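Local coordinates for protein pelota homolog (Archaeoglobus fulgidus, PDB 3OBY), which probably recognises stalled ribosomes, aids their release and the degradation of damaged mRNA, and probably cleaves RNA through its N-terminal domain, at residues A[30-35]-A[105-110]; A[130-135]-A[183-188]; A[176-181]-A[206-211]. All coordinates share one frame; numbering follows the deposited sequence.

Contact 1 (A[30-35]-A[105-110]); sequences FIIEKG and LSIIKK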
loop_
_atom_site.group_PDB
_atom_site.type_symbol
_atom_site.label_atom_id
_atom_site.label_comp_id
_atom_site.label_asym_id
_atom_site.label_seq_id
_atom_site.Cartn_x
_atom_site.Cartn_y
_atom_site.Cartn_z
ATOM N N PHE A 30 8.039 -5.662 14.301
ATOM C CA PHE A 30 8.637 -6.895 14.784
ATOM C C PHE A 30 9.920 -7.206 14.027
ATOM O O PHE A 30 10.710 -8.055 14.443
ATOM C CB PHE A 30 7.622 -8.035 14.690
ATOM C CG PHE A 30 6.461 -7.874 15.627
ATOM C CD1 PHE A 30 6.640 -8.024 17.002
ATOM C CD2 PHE A 30 5.208 -7.478 15.151
ATOM C CE1 PHE A 30 5.586 -7.782 17.892
ATOM C CE2 PHE A 30 4.149 -7.234 16.031
ATOM C CZ PHE A 30 4.341 -7.381 17.405
ATOM N N ILE A 31 10.134 -6.500 12.920
ATOM C CA ILE A 31 11.352 -6.671 12.130
ATOM C C ILE A 31 12.459 -5.879 12.835
ATOM O O ILE A 31 13.543 -6.399 13.090
ATOM C CB ILE A 31 11.180 -6.136 10.683
ATOM C CG1 ILE A 31 10.248 -7.046 9.881
ATOM C CG2 ILE A 31 12.524 -6.039 10.005
ATOM C CD1 ILE A 31 10.669 -8.497 9.872
ATOM N N ILE A 32 12.172 -4.619 13.152
ATOM C CA ILE A 32 13.131 -3.767 13.854
ATOM C C ILE A 32 13.291 -4.310 15.272
ATOM O O ILE A 32 12.307 -4.539 15.971
ATOM C CB ILE A 32 12.625 -2.334 13.955
ATOM C CG1 ILE A 32 12.492 -1.732 12.563
ATOM C CG2 ILE A 32 13.568 -1.516 14.816
ATOM C CD1 ILE A 32 11.675 -0.461 12.546
ATOM N N GLU A 33 14.530 -4.505 15.701
ATOM C CA GLU A 33 14.783 -5.054 17.022
ATOM C C GLU A 33 15.726 -4.223 17.880
ATOM O O GLU A 33 16.499 -3.401 17.376
ATOM C CB GLU A 33 15.346 -6.463 16.871
ATOM C CG GLU A 33 14.405 -7.431 16.166
ATOM C CD GLU A 33 15.039 -8.785 15.915
ATOM O OE1 GLU A 33 15.731 -8.942 14.888
ATOM O OE2 GLU A 33 14.855 -9.689 16.752
ATOM N N LYS A 34 15.649 -4.432 19.190
ATOM C CA LYS A 34 16.526 -3.722 20.105
ATOM C C LYS A 34 17.913 -4.201 19.756
ATOM O O LYS A 34 18.181 -5.402 19.797
ATOM C CB LYS A 34 16.202 -4.072 21.559
ATOM C CG LYS A 34 14.923 -3.421 22.085
ATOM C CD LYS A 34 14.557 -3.917 23.479
ATOM C CE LYS A 34 14.269 -5.413 23.484
ATOM N NZ LYS A 34 13.867 -5.919 24.822
ATOM N N GLY A 35 18.779 -3.260 19.391
ATOM C CA GLY A 35 20.138 -3.605 19.027
ATOM C C GLY A 35 20.439 -3.157 17.616
ATOM O O GLY A 35 21.588 -2.863 17.291
ATOM N N LEU A 105 12.651 5.002 6.008
ATOM C CA LEU A 105 13.527 4.675 7.112
ATOM C C LEU A 105 14.508 3.602 6.646
ATOM O O LEU A 105 14.221 2.847 5.715
ATOM C CB LEU A 105 12.742 4.158 8.317
ATOM C CG LEU A 105 12.114 2.773 8.208
ATOM C CD1 LEU A 105 12.116 2.117 9.575
ATOM C CD2 LEU A 105 10.713 2.890 7.640
ATOM N N SER A 106 15.669 3.559 7.296
ATOM C CA SER A 106 16.711 2.596 6.987
ATOM C C SER A 106 16.989 1.749 8.217
ATOM O O SER A 106 17.199 2.269 9.315
ATOM C CB SER A 106 17.999 3.313 6.572
ATOM O OG SER A 106 17.862 3.926 5.306
ATOM N N ILE A 107 16.981 0.437 8.019
ATOM C CA ILE A 107 17.252 -0.509 9.088
ATOM C C ILE A 107 18.599 -1.136 8.735
ATOM O O ILE A 107 18.802 -1.597 7.616
ATOM C CB ILE A 107 16.159 -1.607 9.151
ATOM C CG1 ILE A 107 14.820 -0.980 9.510
ATOM C CG2 ILE A 107 16.516 -2.669 10.172
ATOM C CD1 ILE A 107 13.657 -1.943 9.386
ATOM N N ILE A 108 19.519 -1.122 9.691
ATOM C CA ILE A 108 20.843 -1.687 9.499
ATOM C C ILE A 108 21.052 -2.721 10.587
ATOM O O ILE A 108 21.040 -2.384 11.769
ATOM C CB ILE A 108 21.924 -0.605 9.614
ATOM C CG1 ILE A 108 21.610 0.529 8.635
ATOM C CG2 ILE A 108 23.293 -1.200 9.318
ATOM C CD1 ILE A 108 22.582 1.691 8.699
ATOM N N LYS A 109 21.235 -3.975 10.176
ATOM C CA LYS A 109 21.425 -5.088 11.104
ATOM C C LYS A 109 21.864 -6.317 10.327
ATOM O O LYS A 109 22.124 -6.263 9.119
ATOM C CB LYS A 109 20.095 -5.425 11.789
ATOM C CG LYS A 109 19.016 -5.849 10.778
ATOM C CD LYS A 109 17.615 -5.954 11.375
ATOM C CE LYS A 109 17.528 -7.049 12.429
ATOM N NZ LYS A 109 16.173 -7.151 13.041
ATOM N N LYS A 110 21.941 -7.426 11.048
ATOM C CA LYS A 110 22.266 -8.706 10.454
ATOM C C LYS A 110 20.851 -9.243 10.279
ATOM O O LYS A 110 20.099 -9.339 11.247
ATOM C CB LYS A 110 23.070 -9.581 11.429
ATOM C CG LYS A 110 22.293 -10.099 12.647
ATOM C CD LYS A 110 23.209 -10.826 13.630
ATOM C CE LYS A 110 22.434 -11.496 14.762
ATOM N NZ LYS A 110 21.577 -12.620 14.283
#

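Contact 2 (A[130-135]-A[183-188]); sequences EIVMLT and FDFKYL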
loop_
_atom_site.group_PDB
_atom_site.type_symbol
_atom_site.label_atom_id
_atom_site.label_comp_id
_atom_site.label_asym_id
_atom_site.label_seq_id
_atom_site.Cartn_x
_atom_site.Cartn_y
_atom_site.Cartn_z
ATOM N N GLU A 130 -0.063 -2.069 -14.074
ATOM C CA GLU A 130 0.533 -1.448 -15.246
ATOM C C GLU A 130 -0.082 -0.059 -15.384
ATOM O O GLU A 130 -1.286 0.078 -15.622
ATOM C CB GLU A 130 0.246 -2.279 -16.504
ATOM C CG GLU A 130 0.921 -1.753 -17.768
ATOM C CD GLU A 130 2.352 -2.244 -17.936
ATOM O OE1 GLU A 130 3.146 -2.171 -16.969
ATOM O OE2 GLU A 130 2.679 -2.700 -19.052
ATOM N N ILE A 131 0.753 0.965 -15.234
ATOM C CA ILE A 131 0.302 2.350 -15.319
ATOM C C ILE A 131 0.754 3.081 -16.589
ATOM O O ILE A 131 1.925 3.037 -16.965
ATOM C CB ILE A 131 0.813 3.177 -14.106
ATOM C CG1 ILE A 131 0.421 2.507 -12.788
ATOM C CG2 ILE A 131 0.233 4.569 -14.159
ATOM C CD1 ILE A 131 -1.056 2.252 -12.659
ATOM N N VAL A 132 -0.179 3.765 -17.239
ATOM C CA VAL A 132 0.141 4.531 -18.437
ATOM C C VAL A 132 -0.145 6.013 -18.212
ATOM O O VAL A 132 -1.197 6.391 -17.703
ATOM C CB VAL A 132 -0.667 4.059 -19.671
ATOM C CG1 VAL A 132 -0.490 5.055 -20.819
ATOM C CG2 VAL A 132 -0.194 2.684 -20.105
ATOM N N MET A 133 0.808 6.850 -18.594
ATOM C CA MET A 133 0.658 8.282 -18.444
ATOM C C MET A 133 0.492 8.925 -19.811
ATOM O O MET A 133 1.225 8.610 -20.750
ATOM C CB MET A 133 1.875 8.866 -17.735
ATOM C CG MET A 133 1.872 8.664 -16.237
ATOM S SD MET A 133 3.385 9.273 -15.509
ATOM C CE MET A 133 3.799 7.925 -14.355
ATOM N N LEU A 134 -0.479 9.825 -19.915
ATOM C CA LEU A 134 -0.765 10.521 -21.162
ATOM C C LEU A 134 -0.855 12.022 -20.969
ATOM O O LEU A 134 -1.743 12.516 -20.274
ATOM C CB LEU A 134 -2.085 10.036 -21.749
ATOM C CG LEU A 134 -2.603 10.893 -22.907
ATOM C CD1 LEU A 134 -1.868 10.503 -24.172
ATOM C CD2 LEU A 134 -4.097 10.694 -23.090
ATOM N N THR A 135 0.069 12.747 -21.582
ATOM C CA THR A 135 0.052 14.201 -21.506
ATOM C C THR A 135 -0.572 14.638 -22.819
ATOM O O THR A 135 -0.173 14.167 -23.883
ATOM C CB THR A 135 1.465 14.775 -21.389
ATOM O OG1 THR A 135 2.304 14.189 -22.392
ATOM C CG2 THR A 135 2.035 14.488 -20.013
ATOM N N PHE A 183 -2.295 -0.772 -26.305
ATOM C CA PHE A 183 -1.080 -0.972 -25.504
ATOM C C PHE A 183 -1.298 -1.932 -24.329
ATOM O O PHE A 183 -0.395 -2.685 -23.960
ATOM C CB PHE A 183 -0.533 0.361 -24.981
ATOM C CG PHE A 183 0.714 0.212 -24.145
ATOM C CD1 PHE A 183 1.881 -0.299 -24.704
ATOM C CD2 PHE A 183 0.708 0.528 -22.784
ATOM C CE1 PHE A 183 3.025 -0.493 -23.921
ATOM C CE2 PHE A 183 1.847 0.338 -21.993
ATOM C CZ PHE A 183 3.005 -0.176 -22.562
ATOM N N ASP A 184 -2.487 -1.891 -23.736
ATOM C CA ASP A 184 -2.837 -2.777 -22.626
ATOM C C ASP A 184 -2.229 -2.371 -21.282
ATOM O O ASP A 184 -1.046 -2.586 -21.016
ATOM C CB ASP A 184 -2.443 -4.218 -22.979
ATOM C CG ASP A 184 -3.098 -5.250 -22.075
ATOM O OD1 ASP A 184 -3.086 -6.444 -22.443
ATOM O OD2 ASP A 184 -3.617 -4.878 -21.001
ATOM N N PHE A 185 -3.069 -1.786 -20.436
ATOM C CA PHE A 185 -2.680 -1.340 -19.107
ATOM C C PHE A 185 -3.953 -1.323 -18.269
ATOM O O PHE A 185 -5.027 -1.659 -18.764
ATOM C CB PHE A 185 -2.122 0.070 -19.175
ATOM C CG PHE A 185 -3.080 1.060 -19.751
ATOM C CD1 PHE A 185 -3.259 1.153 -21.121
ATOM C CD2 PHE A 185 -3.865 1.845 -18.917
ATOM C CE1 PHE A 185 -4.194 2.030 -21.653
ATOM C CE2 PHE A 185 -4.803 2.726 -19.438
ATOM C CZ PHE A 185 -4.977 2.812 -20.808
ATOM N N LYS A 186 -3.850 -0.931 -17.003
ATOM C CA LYS A 186 -5.045 -0.878 -16.177
ATOM C C LYS A 186 -5.410 0.523 -15.724
ATOM O O LYS A 186 -6.580 0.865 -15.676
ATOM C CB LYS A 186 -4.924 -1.821 -14.976
ATOM C CG LYS A 186 -3.549 -1.924 -14.373
ATOM C CD LYS A 186 -3.426 -3.240 -13.613
ATOM C CE LYS A 186 -3.063 -4.402 -14.529
ATOM N NZ LYS A 186 -1.647 -4.317 -14.976
ATOM N N TYR A 187 -4.421 1.345 -15.406
ATOM C CA TYR A 187 -4.715 2.705 -14.967
ATOM C C TYR A 187 -4.071 3.747 -15.857
ATOM O O TYR A 187 -2.919 3.604 -16.280
ATOM C CB TYR A 187 -4.267 2.931 -13.518
ATOM C CG TYR A 187 -5.065 2.144 -12.515
ATOM C CD1 TYR A 187 -6.402 2.446 -12.266
ATOM C CD2 TYR A 187 -4.495 1.070 -11.839
ATOM C CE1 TYR A 187 -7.151 1.691 -11.365
ATOM C CE2 TYR A 187 -5.231 0.312 -10.939
ATOM C CZ TYR A 187 -6.556 0.625 -10.707
ATOM O OH TYR A 187 -7.284 -0.139 -9.828
ATOM N N LEU A 188 -4.832 4.800 -16.126
ATOM C CA LEU A 188 -4.378 5.882 -16.972
ATOM C C LEU A 188 -4.326 7.201 -16.212
ATOM O O LEU A 188 -5.265 7.556 -15.500
ATOM C CB LEU A 188 -5.316 6.020 -18.182
ATOM C CG LEU A 188 -5.100 7.209 -19.130
ATOM C CD1 LEU A 188 -3.773 7.060 -19.853
ATOM C CD2 LEU A 188 -6.242 7.289 -20.132
#

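Contact 3 (A[176-181]-A[206-211]); sequences VAAKLE and ERYPEM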
loop_
_atom_site.group_PDB
_atom_site.type_symbol
_atom_site.label_atom_id
_atom_site.label_comp_id
_atom_site.label_asym_id
_atom_site.label_seq_id
_atom_site.Cartn_x
_atom_site.Cartn_y
_atom_site.Cartn_z
ATOM N N VAL A 176 -5.855 8.672 -30.440
ATOM C CA VAL A 176 -5.095 8.497 -29.207
ATOM C C VAL A 176 -5.699 7.346 -28.417
ATOM O O VAL A 176 -4.989 6.435 -27.976
ATOM C CB VAL A 176 -5.145 9.766 -28.324
ATOM C CG1 VAL A 176 -4.368 9.538 -27.035
ATOM C CG2 VAL A 176 -4.576 10.948 -29.079
ATOM N N ALA A 177 -7.015 7.396 -28.250
ATOM C CA ALA A 177 -7.732 6.376 -27.508
ATOM C C ALA A 177 -7.503 4.979 -28.072
ATOM O O ALA A 177 -7.353 4.015 -27.322
ATOM C CB ALA A 177 -9.227 6.693 -27.508
ATOM N N ALA A 178 -7.457 4.871 -29.395
ATOM C CA ALA A 178 -7.301 3.566 -30.047
ATOM C C ALA A 178 -5.918 3.008 -29.754
ATOM O O ALA A 178 -5.740 1.778 -29.600
ATOM C CB ALA A 178 -7.474 3.714 -31.544
ATOM N N LYS A 179 -4.934 3.878 -29.667
ATOM C CA LYS A 179 -3.659 3.292 -29.417
ATOM C C LYS A 179 -3.503 3.082 -27.910
ATOM O O LYS A 179 -2.798 2.135 -27.498
ATOM C CB LYS A 179 -2.636 4.138 -30.159
ATOM C CG LYS A 179 -2.723 5.584 -29.857
ATOM C CD LYS A 179 -1.620 6.332 -30.573
ATOM C CE LYS A 179 -1.842 6.379 -32.066
ATOM N NZ LYS A 179 -0.773 7.137 -32.753
ATOM N N LEU A 180 -4.084 3.924 -27.077
ATOM C CA LEU A 180 -3.959 3.586 -25.681
ATOM C C LEU A 180 -4.595 2.164 -25.489
ATOM O O LEU A 180 -4.077 1.295 -24.771
ATOM C CB LEU A 180 -4.736 4.562 -24.856
ATOM C CG LEU A 180 -4.167 5.953 -24.623
ATOM C CD1 LEU A 180 -5.217 6.801 -23.933
ATOM C CD2 LEU A 180 -2.913 5.868 -23.761
ATOM N N GLU A 181 -5.743 1.954 -26.135
ATOM C CA GLU A 181 -6.492 0.703 -26.020
ATOM C C GLU A 181 -5.710 -0.526 -26.481
ATOM O O GLU A 181 -5.922 -1.629 -25.978
ATOM C CB GLU A 181 -7.813 0.818 -26.793
ATOM C CG GLU A 181 -8.923 -0.123 -26.314
ATOM C CD GLU A 181 -8.946 -1.445 -27.047
ATOM O OE1 GLU A 181 -9.288 -1.454 -28.251
ATOM O OE2 GLU A 181 -8.624 -2.475 -26.417
ATOM N N GLU A 206 -17.451 8.249 -22.874
ATOM C CA GLU A 206 -18.497 7.929 -23.842
ATOM C C GLU A 206 -18.127 6.838 -24.846
ATOM O O GLU A 206 -18.945 5.974 -25.153
ATOM C CB GLU A 206 -18.926 9.187 -24.607
ATOM C CG GLU A 206 -19.961 8.911 -25.694
ATOM C CD GLU A 206 -20.345 10.151 -26.478
ATOM O OE1 GLU A 206 -20.965 11.062 -25.888
ATOM O OE2 GLU A 206 -20.024 10.215 -27.684
ATOM N N ARG A 207 -16.903 6.873 -25.356
ATOM C CA ARG A 207 -16.470 5.886 -26.334
ATOM C C ARG A 207 -15.781 4.673 -25.715
ATOM O O ARG A 207 -15.882 3.571 -26.238
ATOM C CB ARG A 207 -15.533 6.547 -27.345
ATOM C CG ARG A 207 -16.148 7.704 -28.116
ATOM C CD ARG A 207 -16.878 7.229 -29.368
ATOM N NE ARG A 207 -16.401 7.919 -30.569
ATOM C CZ ARG A 207 -16.624 9.201 -30.855
ATOM N NH1 ARG A 207 -17.329 9.963 -30.030
ATOM N NH2 ARG A 207 -16.130 9.728 -31.968
ATOM N N TYR A 208 -15.083 4.872 -24.604
ATOM C CA TYR A 208 -14.374 3.775 -23.949
ATOM C C TYR A 208 -14.629 3.737 -22.438
ATOM O O TYR A 208 -13.727 3.992 -21.639
ATOM C CB TYR A 208 -12.874 3.913 -24.219
ATOM C CG TYR A 208 -12.482 3.738 -25.671
ATOM C CD1 TYR A 208 -11.986 2.522 -26.133
ATOM C CD2 TYR A 208 -12.594 4.790 -26.580
ATOM C CE1 TYR A 208 -11.603 2.356 -27.464
ATOM C CE2 TYR A 208 -12.217 4.633 -27.915
ATOM C CZ TYR A 208 -11.719 3.413 -28.348
ATOM O OH TYR A 208 -11.321 3.247 -29.654
ATOM N N PRO A 209 -15.860 3.390 -22.028
ATOM C CA PRO A 209 -16.231 3.327 -20.607
ATOM C C PRO A 209 -15.334 2.487 -19.701
ATOM O O PRO A 209 -15.106 2.847 -18.548
ATOM C CB PRO A 209 -17.675 2.812 -20.646
ATOM C CG PRO A 209 -17.713 2.008 -21.896
ATOM C CD PRO A 209 -16.953 2.877 -22.869
ATOM N N GLU A 210 -14.821 1.377 -20.217
ATOM C CA GLU A 210 -13.964 0.518 -19.413
ATOM C C GLU A 210 -12.607 1.142 -19.134
ATOM O O GLU A 210 -12.034 0.946 -18.060
ATOM C CB GLU A 210 -13.790 -0.835 -20.094
ATOM C CG GLU A 210 -15.068 -1.635 -20.122
ATOM C CD GLU A 210 -15.656 -1.827 -18.733
ATOM O OE1 GLU A 210 -16.890 -1.734 -18.603
ATOM O OE2 GLU A 210 -14.897 -2.077 -17.773
ATOM N N MET A 211 -12.094 1.894 -20.100
ATOM C CA MET A 211 -10.807 2.545 -19.924
ATOM C C MET A 211 -10.986 3.786 -19.054
ATOM O O MET A 211 -10.135 4.108 -18.223
ATOM C CB MET A 211 -10.220 2.944 -21.280
ATOM C CG MET A 211 -8.768 3.401 -21.216
ATOM S SD MET A 211 -8.168 4.121 -22.757
ATOM C CE MET A 211 -8.111 2.666 -23.806
#

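Contact 1 (A[30-35]-A[105-110])
Lys109 and Glu33 cross at about a right angle, and the amino group of the lysine ends beside the carboxylate. Lys109 NZ lies 2.6 Å from Glu33 OE1, a hydrogen-bonded salt bridge that uses the lone pair of OE1 facing away from the other oxygen. The same NZ donates to Ile31 O at 2.7 Å, with a C=O...N angle of 164°, so it meets that carbonyl almost end-on. Two features of the lysine chain bring NZ there: CG sits between the backbone N and the carbonyl carbon (chi1 61°), and the chain bends at chi3 (-64°).

Helix 22-31 ends at Ile31, where a positive group is probably favourable for the helix dipole. The N-terminal domain has the RNA-binding Sm fold, and here the loop that leaves the helix is fastened to Lys109, where the chain turns a corner after strand residues 105-108. Asp36 adds a second carboxylate to NZ and also accepts from Glu33 N, while Glu33 OE1 is shared with Lys112 and Gln115. With an alanine at Lys109, the Ile31 carbonyl would probably be left without this donor and Asp36 without this cation, with Glu33 still paired to Lys112 and the loop less firmly tied to the strand side.

Beside this polar cluster the contact is aliphatic. Ile32 runs obliquely over Ile107, Ile32 CG1 lying 3.4 Å from Ile107 CD1. It meets Leu105 tip to tip, with Ile32 CD1 4.0 Å from Leu105 CD1. Ile31 CG2 adds a contact 4.3 Å from Ile107 CD1, and Val38 of strand 37-40 packs on Ile32 and Leu105.

Contact 2 (A[130-135]-A[183-188])
Val132 and Phe185 make the central side-chain contact: Val132 CB stands over one face of the ring, 4.0 Å from its centroid and 18° off the normal, a CH-pi contact offset toward the rim. Val132 CG2 also reaches the edge of a second ring, 3.6 Å from Phe183 CD2. Leu188 crosses Val132 obliquely, its CD1 4.0 Å from Val132 CG1 and 3.9 Å from Leu134 CB. Ile131 is turned to the other face of the sheet, where its CD1 meets Tyr187 CB and the ring edge.

These positions follow from a parallel register that pairs Ile131 with Tyr187 and Val132 with Leu188. Val132 N donates to Tyr187 O at 2.9 Å, almost straight at 176°. Glu130 O receives Lys186 N at 3.1 Å and, weakly, Tyr187 N at 3.4 Å, so one carbonyl gathers the chain as it enters the strand. Farther out, the Glu130 carboxylate is held by a salt bridge to Arg147 of strand 140-147.

The pair joins strands 131-137 and 187-191 within the mixed sheet of the second eRF1-family domain. Leu180 of helix 172-183 covers Val132, Leu134 and Leu188, whereas helix 224-233 packs on Met133 from the opposite face.

Contact 3 (A[176-181]-A[206-211])
Segment 176-181 is continuous helix, with Leu180 N hydrogen-bonded to Val176 O and Glu181 N to Ala177 O, while segment 206-211 carries a break. Helix 196-207 ends at Arg207, and Tyr208, with phi/psi of -133°/69°, is the first residue to leave the helical region; it also occupies the N-cap position of helix 209-212. The backbones approach at two places, with CA-CA distances of 8.0 Å for Ala177 and Tyr208 and 7.7 Å for Glu181 and Met211.

The Tyr208 ring spans two residues one helical turn apart. Its CE2 lies 3.7 Å from Ala177 CB, and its CE1 lies 3.8 Å from Glu181 CG; both approach the ring obliquely. Beyond the ring, OH comes to 4.1 Å from Ala178 CA. Glu181 crosses the tyrosine at about a right angle, touching it through its aliphatic part. Met211 reaches the helix with its terminal methyl: CG is anti to the backbone N (chi1 -170°) and the chain bends only at its end, placing CE 3.5 Å from Glu181 CB and 4.0 Å from Leu180 CB. No hydrogen bond crosses the interface, so the two parts are joined by van der Waals packing alone.

The contact thus packs helix 172-183 against the break between helices 196-207 and 209-212 of the second eRF1-family domain. Phe203 and Leu204 extend the packing on Ala177, Phe185, in the loop between helix 172-183 and strand 187-191, touches Leu180 and Met211, and Leu180 also meets Phe155 of strand 150-158 and Phe200 of helix 196-207.

How the contacts relate
Contact 1 closes before the others open along the chain and belongs to the N-terminal Sm-fold domain; its centre lies about 37 Å from that of contact 2 and about 47 Å from that of contact 3, across the chain's centre. Contacts 2 and 3 have centres about 11 Å apart, and their segments alternate in sequence. Helix 172-183 packs on the mixed sheet and on the loop before strand 187-191, so the two contacts share one core. The strand order 3-2-1-4-5 fits the ribonuclease H-like arrangement of the second eRF1-family domain. Contact 1 thus belongs to a separate module from contacts 2 and 3, consistent with the inter-domain plasticity reported for this protein.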